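Local coordinates for E3 ubiquitin-protein ligase HERC2 (Homo sapiens, PDB 4L1M), which acts as a HECT-family E3 ubiquitin ligase, probably passing ubiquitin to substrate proteins, and carries RCC1-like beta-propellers of which the first is described here, at residues Ile314-Ala318 with Gly367-Gly371; Ser320-Leu324 with Ser337-His343; Ala102-Gly106 with Ala211-Gly215; Ser268-Ile272 with Ser282-Gly286. One frame throughout, in Å; residues are numbered along the deposited sequence.

The chain winds round a seven-bladed propeller of four-stranded antiparallel sheets. From the N terminus, contact 3 comes first: 102-106 meets 211-215 after a loop of 104 residues, joining two blades that have the 155-198 blade between them in the sequence. Contact 4 follows as a short hairpin closure within the 261-304 blade. Contact 1 then closes a span of 48 residues between adjacent blades, strand 313-318 to strand 365-370. Contact 2 (320-324 with 337-343) falls within that span, closing 12 residues inside the 313-356 blade; no two contacts cross. S320 ties contact 2 to contacts 3 and 4, bonding D105 and S268, and the A317-L324 backbone pair joins it to contact 1.

Contact 1 (Ile314-Ala318 with Gly367-Gly371); sequences IDVAA and GIACG
A317 CB sits in a notch between two side chains of the facing strand, 4.0 Å from I368 CD1 and 3.9 Å from C370 SG. The A369 backbone passes beneath it, and a methyl group is small enough to fit between these neighbours. I368 is placed by its first torsion, which sets CG1 between the backbone N and the carbonyl carbon (chi1 46°); from there CD1 reaches across to the A317 backbone, 3.9 Å from A317 N. D315 and I368 pass flank to flank, pointing opposite ways, with D315 OD2 3.8 Å from I368 CG1. The carboxylate looks to another partner for its charge, since OD1 forms a salt bridge with R265 on the inner strand of the preceding blade.

The two strands run nearly parallel, at 19°, with axes 5.7 Å apart. Each is the innermost strand of its own sheet, and their backbones bond into those sheets: A317 to L324, A369 to F376. A classic beta bulge at I314 and D315, both opposite L326, lies near the start of strand 313-318. I368 and C370 also pack on L324, so the second strand of the 313-356 blade backs the contact. V316 points away and packs on I272 of the preceding blade. Adjacent blades of this propeller are thus joined here by apolar side-chain packing, with the D315 charge paired at the border of the apolar patch.

Contact 2 (Ser320-Leu324 with Ser337-His343); sequences STHCL and SNDQCQH
T321 O receives the backbone N-H of S337, 2.9 Å from S337 N and nearly straight at 168°, which pins the start of the 337-343 segment to the residue just before strand 322-327. The two side chains lie alongside each other here, T321 OG1 against S337 CB. At the first residue of the strand, the H322 imidazole is covered on one face by Q342, whose CG stands 3.6 Å from the ring centroid. The same ring turns its edge toward the face of H343 in an offset edge-to-face pair, centroids 5.7 Å apart and planes at 85°.

Q342 serves both as apolar lid and as polar brace. With CG resting on the ring, a bend at chi2 (87°) turns the amide back into its own loop: NE2 donates to D339 OD1 at 2.8 Å, close to the amide plane, and OE1 accepts from Q340 N at 2.9 Å. H343 is held at its backbone, where H343 N donates to N338 OD1 from above the carbonyl plane.

Beyond the two segments, H322 NE2 bonds to S375 of the next blade and H343 ND1 to S334. The loop that follows the third strand of this blade is therefore laced to the second strand. With H322 ND1 only 5.5 Å from H343 NE2, protonation of both rings at once would probably be disfavoured, although serine partners suit either charge state.

Contact 3 (Ala102-Gly106 with Ala211-Gly215); sequences AHSDG and ACGSG
The H103 ring reaches out toward 211-215 and meets it in three ways. Its edge faces C212 O, 3.3 Å from H103 CD2; G213 O lies over one face; and H103 CE1 comes obliquely to S214 CB at 3.6 Å. The reach comes from chi1 of -173°, which swings CG away from the backbone N. Behind the ring, H103 ND1 accepts the N-H of D105 (3.1 Å to D105 N, 31° out of the ring plane), and this fixes the ring's rotation; if the imidazole is neutral, its proton would then be on NE2.

H103 to G106 form a type I beta turn, closed by G106 N to H103 O at 2.8 Å. It links the two innermost strands of one propeller blade near the centre of the domain, while 211-215 is the end of strand 207-212 and the start of the corresponding link, two blades on.

D105 comes from the turn beside the histidine. Its OD2 accepts from S214 OG at 2.8 Å, on the anti side and 19° out of the carboxylate plane, while OD1 takes a hydrogen bond from S320. An aspartate suits this place because two carboxylate oxygens can serve hydroxyls from two different blades.

Contact 4 (Ser268-Ile272 with Ser282-Gly286); sequences SQFSI and SWGKG. With SO4 (sulfate ion), chain F.
S271 and W283 make the tight half of this contact. The indole lies with one face over S271 CB, which stands 3.8 Å from the centroid of the five-membered ring and 26° off its normal, and the backbone of I272 passes over the same face. A chi1 of 66° tucks the W283 ring over its own backbone and folds it across the neighbouring strand; serine, with its short side chain, lets the indole lie that close. S271 OG turns to Q218 and K238 of the preceding blade. On the other face of the sheet I272 CD1 packs on S282 CB at 3.6 Å.

These residues belong to the hairpin of strands 270-275 and 280-284, the two middle strands of one propeller blade. S271 and W283 are a hydrogen-bonded antiparallel pair: S271 N donates to W283 O at 2.8 Å, and W283 N to S271 O at 3.1 Å. Opposite F270 comes G284, where any side chain would run into the F270 backbone and the Q269 carbonyl; its positive phi of 115° likewise calls for glycine.

K285 is still held at its base, with K285 N bonded to Q269 O at 2.9 Å and its CB and CD packed on Q269 CB. Only the outer end of the chain is loose, running out extended to the sulfate side. There NZ donates to sulfate O3 at 3.0 Å and weakly to O4. S268 OG lies 3.0 Å from sulfate O4, with O1 also near. The anion probably came from the crystallisation liquor, and R290 NH2 is a further donor to it.

Contact 1 (Ile314-Ala318 with Gly367-Gly371)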
loop_
_atom_site.group_PDB
_atom_site.type_symbol
_atom_site.label_atom_id
_atom_site.label_comp_id
_atom_site.label_asym_id
_atom_site.label_seq_id
_atom_site.Cartn_x
_atom_site.Cartn_y
_atom_site.Cartn_z
ATOM N N ILE A 314 -4.597 -7.284 12.261
ATOM C CA ILE A 314 -3.840 -8.165 11.356
ATOM C C ILE A 314 -3.507 -7.515 10.023
ATOM O O ILE A 314 -2.658 -8.015 9.308
ATOM C CB ILE A 314 -4.541 -9.534 11.124
ATOM C CG1 ILE A 314 -5.840 -9.391 10.300
ATOM C CG2 ILE A 314 -4.792 -10.224 12.465
ATOM C CD1 ILE A 314 -6.494 -10.714 9.983
ATOM N N ASP A 315 -4.177 -6.424 9.680
ATOM C CA ASP A 315 -3.775 -5.623 8.523
ATOM C C ASP A 315 -4.295 -4.190 8.641
ATOM O O ASP A 315 -5.305 -3.919 9.299
ATOM C CB ASP A 315 -4.277 -6.250 7.197
ATOM C CG ASP A 315 -3.674 -5.568 5.928
ATOM O OD1 ASP A 315 -2.574 -4.984 5.969
ATOM O OD2 ASP A 315 -4.318 -5.612 4.879
ATOM N N VAL A 316 -3.569 -3.280 8.019
ATOM C CA VAL A 316 -3.949 -1.883 7.932
ATOM C C VAL A 316 -3.805 -1.470 6.488
ATOM O O VAL A 316 -2.854 -1.840 5.840
ATOM C CB VAL A 316 -3.022 -0.973 8.780
ATOM C CG1 VAL A 316 -3.283 0.495 8.460
ATOM C CG2 VAL A 316 -3.230 -1.234 10.262
ATOM N N ALA A 317 -4.760 -0.690 5.998
ATOM C CA ALA A 317 -4.727 -0.182 4.624
ATOM C C ALA A 317 -4.833 1.335 4.713
ATOM O O ALA A 317 -5.774 1.858 5.285
ATOM C CB ALA A 317 -5.862 -0.764 3.828
ATOM N N ALA A 318 -3.829 2.018 4.187
ATOM C CA ALA A 318 -3.745 3.467 4.261
ATOM C C ALA A 318 -4.064 4.036 2.908
ATOM O O ALA A 318 -3.362 3.767 1.973
ATOM C CB ALA A 318 -2.347 3.887 4.680
ATOM N N GLY A 367 -9.866 -9.228 3.647
ATOM C CA GLY A 367 -9.029 -8.246 2.955
ATOM C C GLY A 367 -9.619 -6.861 2.979
ATOM O O GLY A 367 -10.844 -6.691 3.001
ATOM N N ILE A 368 -8.736 -5.868 2.999
ATOM C CA ILE A 368 -9.142 -4.465 2.933
ATOM C C ILE A 368 -8.228 -3.709 2.004
ATOM O O ILE A 368 -7.099 -4.114 1.787
ATOM C CB ILE A 368 -9.109 -3.809 4.316
ATOM C CG1 ILE A 368 -7.797 -4.162 5.039
ATOM C CG2 ILE A 368 -10.325 -4.256 5.121
ATOM C CD1 ILE A 368 -7.571 -3.391 6.327
ATOM N N ALA A 369 -8.702 -2.595 1.468
ATOM C CA ALA A 369 -7.882 -1.760 0.579
ATOM C C ALA A 369 -8.445 -0.356 0.516
ATOM O O ALA A 369 -9.656 -0.199 0.603
ATOM C CB ALA A 369 -7.840 -2.359 -0.811
ATOM N N CYS A 370 -7.574 0.656 0.349
ATOM C CA CYS A 370 -8.017 2.066 0.235
ATOM C C CYS A 370 -7.474 2.786 -0.989
ATOM O O CYS A 370 -6.307 2.707 -1.279
ATOM C CB CYS A 370 -7.582 2.860 1.464
ATOM S SG CYS A 370 -8.235 2.220 3.011
ATOM N N GLY A 371 -8.340 3.511 -1.678
ATOM C CA GLY A 371 -7.931 4.471 -2.694
ATOM C C GLY A 371 -7.843 5.854 -2.066
ATOM O O GLY A 371 -7.857 5.994 -0.831
#

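Contact 2 (Ser320-Leu324 with Ser337-His343)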
loop_
_atom_site.group_PDB
_atom_site.type_symbol
_atom_site.label_atom_id
_atom_site.label_comp_id
_atom_site.label_asym_id
_atom_site.label_seq_id
_atom_site.Cartn_x
_atom_site.Cartn_y
_atom_site.Cartn_z
ATOM N N SER A 320 -5.034 7.884 0.965
ATOM C CA SER A 320 -4.301 9.160 1.023
ATOM C C SER A 320 -4.405 9.795 2.405
ATOM O O SER A 320 -3.386 10.050 3.052
ATOM C CB SER A 320 -4.832 10.114 -0.017
ATOM O OG SER A 320 -4.620 9.561 -1.295
ATOM N N THR A 321 -5.631 10.022 2.867
ATOM C CA THR A 321 -5.868 10.657 4.149
ATOM C C THR A 321 -6.856 9.897 5.060
ATOM O O THR A 321 -7.412 10.484 5.977
ATOM C CB THR A 321 -6.359 12.095 3.944
ATOM O OG1 THR A 321 -7.579 12.086 3.219
ATOM C CG2 THR A 321 -5.335 12.909 3.170
ATOM N N HIS A 322 -7.062 8.599 4.802
ATOM C CA HIS A 322 -7.898 7.752 5.659
ATOM C C HIS A 322 -7.346 6.338 5.686
ATOM O O HIS A 322 -6.542 5.984 4.837
ATOM C CB HIS A 322 -9.348 7.751 5.204
ATOM C CG HIS A 322 -9.641 6.828 4.062
ATOM N ND1 HIS A 322 -9.319 7.129 2.761
ATOM C CD2 HIS A 322 -10.284 5.636 4.018
ATOM C CE1 HIS A 322 -9.723 6.160 1.965
ATOM N NE2 HIS A 322 -10.320 5.243 2.701
ATOM N N CYS A 323 -7.743 5.552 6.681
ATOM C CA CYS A 323 -7.218 4.202 6.855
ATOM C C CYS A 323 -8.293 3.244 7.265
ATOM O O CYS A 323 -9.292 3.649 7.833
ATOM C CB CYS A 323 -6.184 4.157 7.965
ATOM S SG CYS A 323 -4.712 5.110 7.668
ATOM N N LEU A 324 -8.048 1.970 6.970
ATOM C CA LEU A 324 -8.813 0.856 7.493
ATOM C C LEU A 324 -7.869 -0.066 8.257
ATOM O O LEU A 324 -6.693 -0.178 7.915
ATOM C CB LEU A 324 -9.456 0.029 6.389
ATOM C CG LEU A 324 -10.476 0.637 5.426
ATOM C CD1 LEU A 324 -11.324 -0.458 4.795
ATOM C CD2 LEU A 324 -11.377 1.656 6.100
ATOM N N SER A 337 -9.849 11.237 7.298
ATOM C CA SER A 337 -10.595 12.243 6.561
ATOM C C SER A 337 -11.908 11.660 6.070
ATOM O O SER A 337 -11.987 10.473 5.746
ATOM C CB SER A 337 -9.754 12.771 5.392
ATOM O OG SER A 337 -10.541 13.516 4.478
ATOM N N ASN A 338 -12.937 12.506 6.023
ATOM C CA ASN A 338 -14.242 12.110 5.503
ATOM C C ASN A 338 -14.819 13.161 4.546
ATOM O O ASN A 338 -16.043 13.325 4.451
ATOM C CB ASN A 338 -15.203 11.840 6.661
ATOM C CG ASN A 338 -16.419 11.027 6.241
ATOM O OD1 ASN A 338 -16.345 10.201 5.341
ATOM N ND2 ASN A 338 -17.552 11.263 6.906
ATOM N N ASP A 339 -13.939 13.833 3.806
ATOM C CA ASP A 339 -14.364 14.846 2.810
ATOM C C ASP A 339 -15.178 14.274 1.649
ATOM O O ASP A 339 -15.965 14.986 1.053
ATOM C CB ASP A 339 -13.163 15.633 2.260
ATOM C CG ASP A 339 -12.002 14.737 1.783
ATOM O OD1 ASP A 339 -12.140 13.506 1.654
ATOM O OD2 ASP A 339 -10.919 15.289 1.533
ATOM N N GLN A 340 -14.974 12.985 1.352
ATOM C CA GLN A 340 -15.656 12.259 0.266
ATOM C C GLN A 340 -16.368 10.991 0.752
ATOM O O GLN A 340 -16.412 9.989 0.034
ATOM C CB GLN A 340 -14.635 11.830 -0.781
ATOM C CG GLN A 340 -13.742 12.944 -1.301
ATOM C CD GLN A 340 -14.443 13.830 -2.303
ATOM O OE1 GLN A 340 -15.646 13.702 -2.546
ATOM N NE2 GLN A 340 -13.688 14.739 -2.900
ATOM N N CYS A 341 -16.898 11.023 1.972
ATOM C CA CYS A 341 -17.633 9.892 2.516
ATOM C C CYS A 341 -16.844 8.586 2.574
ATOM O O CYS A 341 -17.420 7.512 2.398
ATOM C CB CYS A 341 -18.910 9.687 1.713
ATOM S SG CYS A 341 -19.957 11.155 1.755
ATOM N N GLN A 342 -15.540 8.674 2.861
ATOM C CA GLN A 342 -14.702 7.478 3.044
ATOM C C GLN A 342 -15.175 6.636 4.214
ATOM O O GLN A 342 -14.751 5.478 4.358
ATOM C CB GLN A 342 -13.238 7.842 3.331
ATOM C CG GLN A 342 -12.496 8.554 2.218
ATOM C CD GLN A 342 -12.694 10.044 2.272
ATOM O OE1 GLN A 342 -13.818 10.504 2.422
ATOM N NE2 GLN A 342 -11.612 10.804 2.177
ATOM N N HIS A 343 -15.989 7.242 5.078
ATOM C CA HIS A 343 -16.541 6.579 6.251
ATOM C C HIS A 343 -18.042 6.697 6.231
ATOM O O HIS A 343 -18.581 7.771 6.480
ATOM C CB HIS A 343 -15.989 7.232 7.510
ATOM C CG HIS A 343 -14.510 7.359 7.492
ATOM N ND1 HIS A 343 -13.677 6.356 7.933
ATOM C CD2 HIS A 343 -13.711 8.348 7.045
ATOM C CE1 HIS A 343 -12.421 6.733 7.783
ATOM N NE2 HIS A 343 -12.415 7.940 7.245
#

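Contact 3 (Ala102-Gly106 with Ala211-Gly215)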
loop_
_atom_site.group_PDB
_atom_site.type_symbol
_atom_site.label_atom_id
_atom_site.label_comp_id
_atom_site.label_asym_id
_atom_site.label_seq_id
_atom_site.Cartn_x
_atom_site.Cartn_y
_atom_site.Cartn_z
ATOM N N ALA A 102 0.114 -0.800 -6.630
ATOM C CA ALA A 102 -0.128 0.509 -7.143
ATOM C C ALA A 102 -0.237 1.374 -5.912
ATOM O O ALA A 102 -0.353 0.859 -4.838
ATOM C CB ALA A 102 -1.414 0.560 -7.942
ATOM N N HIS A 103 -0.225 2.688 -6.078
ATOM C CA HIS A 103 -0.252 3.605 -4.953
ATOM C C HIS A 103 -1.432 4.516 -5.117
ATOM O O HIS A 103 -1.739 4.922 -6.233
ATOM C CB HIS A 103 1.021 4.432 -4.954
ATOM C CG HIS A 103 1.161 5.290 -3.758
ATOM N ND1 HIS A 103 0.649 6.564 -3.707
ATOM C CD2 HIS A 103 1.728 5.058 -2.555
ATOM C CE1 HIS A 103 0.884 7.081 -2.517
ATOM N NE2 HIS A 103 1.556 6.193 -1.807
ATOM N N SER A 104 -2.076 4.896 -4.020
ATOM C CA SER A 104 -3.362 5.603 -4.127
ATOM C C SER A 104 -3.273 7.034 -4.748
ATOM O O SER A 104 -4.294 7.601 -5.152
ATOM C CB SER A 104 -4.066 5.590 -2.772
ATOM O OG SER A 104 -3.500 6.536 -1.935
ATOM N N ASP A 105 -2.072 7.604 -4.808
ATOM C CA ASP A 105 -1.827 8.888 -5.477
ATOM C C ASP A 105 -1.020 8.676 -6.770
ATOM O O ASP A 105 -0.415 9.622 -7.287
ATOM C CB ASP A 105 -1.067 9.872 -4.542
ATOM C CG ASP A 105 -1.787 10.089 -3.169
ATOM O OD1 ASP A 105 -3.040 10.274 -3.157
ATOM O OD2 ASP A 105 -1.107 10.083 -2.093
ATOM N N GLY A 106 -1.019 7.443 -7.291
ATOM C CA GLY A 106 -0.170 7.061 -8.436
ATOM C C GLY A 106 -0.888 6.677 -9.727
ATOM O O GLY A 106 -2.107 6.520 -9.751
ATOM N N ALA A 211 7.242 0.011 2.148
ATOM C CA ALA A 211 6.114 0.850 1.724
ATOM C C ALA A 211 6.620 2.220 1.207
ATOM O O ALA A 211 7.592 2.789 1.737
ATOM C CB ALA A 211 5.124 1.031 2.854
ATOM N N CYS A 212 5.957 2.724 0.164
ATOM C CA CYS A 212 6.359 3.926 -0.502
ATOM C C CYS A 212 5.316 5.034 -0.365
ATOM O O CYS A 212 4.135 4.767 -0.367
ATOM C CB CYS A 212 6.581 3.618 -1.956
ATOM S SG CYS A 212 7.815 2.349 -2.231
ATOM N N GLY A 213 5.776 6.286 -0.287
ATOM C CA GLY A 213 4.909 7.428 -0.097
ATOM C C GLY A 213 4.700 8.275 -1.342
ATOM O O GLY A 213 5.021 7.862 -2.449
ATOM N N SER A 214 4.136 9.462 -1.130
ATOM C CA SER A 214 3.766 10.390 -2.179
ATOM C C SER A 214 4.209 11.806 -1.877
ATOM O O SER A 214 4.789 12.075 -0.834
ATOM C CB SER A 214 2.257 10.372 -2.406
ATOM O OG SER A 214 1.541 10.708 -1.253
ATOM N N GLY A 215 3.953 12.708 -2.833
ATOM C CA GLY A 215 4.493 14.079 -2.806
ATOM C C GLY A 215 5.966 13.982 -2.491
ATOM O O GLY A 215 6.682 13.204 -3.126
#

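Contact 4 (Ser268-Ile272 with Ser282-Gly286)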
loop_
_atom_site.group_PDB
_atom_site.type_symbol
_atom_site.label_atom_id
_atom_site.label_comp_id
_atom_site.label_asym_id
_atom_site.label_seq_id
_atom_site.Cartn_x
_atom_site.Cartn_y
_atom_site.Cartn_z
ATOM N N SER A 268 -0.580 9.716 2.755
ATOM C CA SER A 268 -0.004 10.995 2.306
ATOM C C SER A 268 0.647 11.725 3.462
ATOM O O SER A 268 -0.028 12.200 4.362
ATOM C CB SER A 268 -1.071 11.883 1.656
ATOM O OG SER A 268 -0.492 13.086 1.190
ATOM N N GLN A 269 1.971 11.741 3.454
ATOM C CA GLN A 269 2.782 12.438 4.453
ATOM C C GLN A 269 2.672 11.863 5.854
ATOM O O GLN A 269 2.958 12.566 6.829
ATOM C CB GLN A 269 2.469 13.947 4.448
ATOM C CG GLN A 269 2.703 14.635 3.080
ATOM C CD GLN A 269 4.174 14.650 2.682
ATOM O OE1 GLN A 269 4.979 15.205 3.393
ATOM N NE2 GLN A 269 4.528 14.000 1.600
ATOM N N PHE A 270 2.282 10.594 5.969
ATOM C CA PHE A 270 2.280 9.903 7.264
ATOM C C PHE A 270 2.586 8.424 7.114
ATOM O O PHE A 270 2.510 7.871 6.030
ATOM C CB PHE A 270 0.970 10.117 8.044
ATOM C CG PHE A 270 -0.205 9.310 7.546
ATOM C CD1 PHE A 270 -0.954 9.746 6.487
ATOM C CD2 PHE A 270 -0.595 8.160 8.189
ATOM C CE1 PHE A 270 -2.074 9.026 6.054
ATOM C CE2 PHE A 270 -1.708 7.435 7.762
ATOM C CZ PHE A 270 -2.438 7.866 6.685
ATOM N N SER A 271 2.924 7.812 8.231
ATOM C CA SER A 271 3.485 6.499 8.250
ATOM C C SER A 271 2.789 5.646 9.297
ATOM O O SER A 271 2.272 6.152 10.286
ATOM C CB SER A 271 4.958 6.620 8.596
ATOM O OG SER A 271 5.623 7.437 7.646
ATOM N N ILE A 272 2.800 4.340 9.064
ATOM C CA ILE A 272 2.127 3.358 9.889
ATOM C C ILE A 272 3.057 2.156 10.109
ATOM O O ILE A 272 3.727 1.707 9.183
ATOM C CB ILE A 272 0.900 2.830 9.135
ATOM C CG1 ILE A 272 -0.156 3.918 8.960
ATOM C CG2 ILE A 272 0.308 1.604 9.840
ATOM C CD1 ILE A 272 -0.949 4.162 10.225
ATOM N N SER A 282 1.146 5.133 14.461
ATOM C CA SER A 282 1.090 6.097 13.347
ATOM C C SER A 282 1.833 7.361 13.729
ATOM O O SER A 282 1.878 7.750 14.903
ATOM C CB SER A 282 -0.355 6.427 12.974
ATOM O OG SER A 282 -1.015 7.094 14.037
ATOM N N TRP A 283 2.431 7.986 12.727
ATOM C CA TRP A 283 3.145 9.240 12.913
ATOM C C TRP A 283 3.270 9.957 11.574
ATOM O O TRP A 283 2.979 9.374 10.511
ATOM C CB TRP A 283 4.494 8.979 13.544
ATOM C CG TRP A 283 5.437 8.225 12.691
ATOM C CD1 TRP A 283 6.455 8.749 11.968
ATOM C CD2 TRP A 283 5.522 6.799 12.531
ATOM N NE1 TRP A 283 7.161 7.753 11.334
ATOM C CE2 TRP A 283 6.601 6.543 11.653
ATOM C CE3 TRP A 283 4.789 5.719 13.019
ATOM C CZ2 TRP A 283 6.952 5.245 11.243
ATOM C CZ3 TRP A 283 5.137 4.426 12.593
ATOM C CH2 TRP A 283 6.210 4.211 11.720
ATOM N N GLY A 284 3.632 11.244 11.628
ATOM C CA GLY A 284 3.650 12.112 10.448
ATOM C C GLY A 284 2.642 13.250 10.510
ATOM O O GLY A 284 2.350 13.767 11.588
ATOM N N LYS A 285 2.126 13.654 9.352
ATOM C CA LYS A 285 1.244 14.814 9.254
ATOM C C LYS A 285 -0.129 14.544 9.885
ATOM O O LYS A 285 -0.701 13.451 9.704
ATOM C CB LYS A 285 1.049 15.150 7.795
ATOM C CG LYS A 285 0.379 16.481 7.498
ATOM C CD LYS A 285 0.399 16.764 6.007
ATOM C CE LYS A 285 -0.245 18.111 5.712
ATOM N NZ LYS A 285 -0.420 18.372 4.252
ATOM N N GLY A 286 -0.657 15.538 10.587
ATOM C CA GLY A 286 -1.819 15.369 11.428
ATOM C C GLY A 286 -3.115 15.895 10.839
ATOM O O GLY A 286 -4.186 15.615 11.365
HETATM S S SO4 F . -2.207 16.340 1.873
HETATM O O1 SO4 F . -2.963 15.131 1.541
HETATM O O2 SO4 F . -2.229 17.222 0.679
HETATM O O3 SO4 F . -2.778 17.077 3.020
HETATM O O4 SO4 F . -0.843 15.916 2.265
#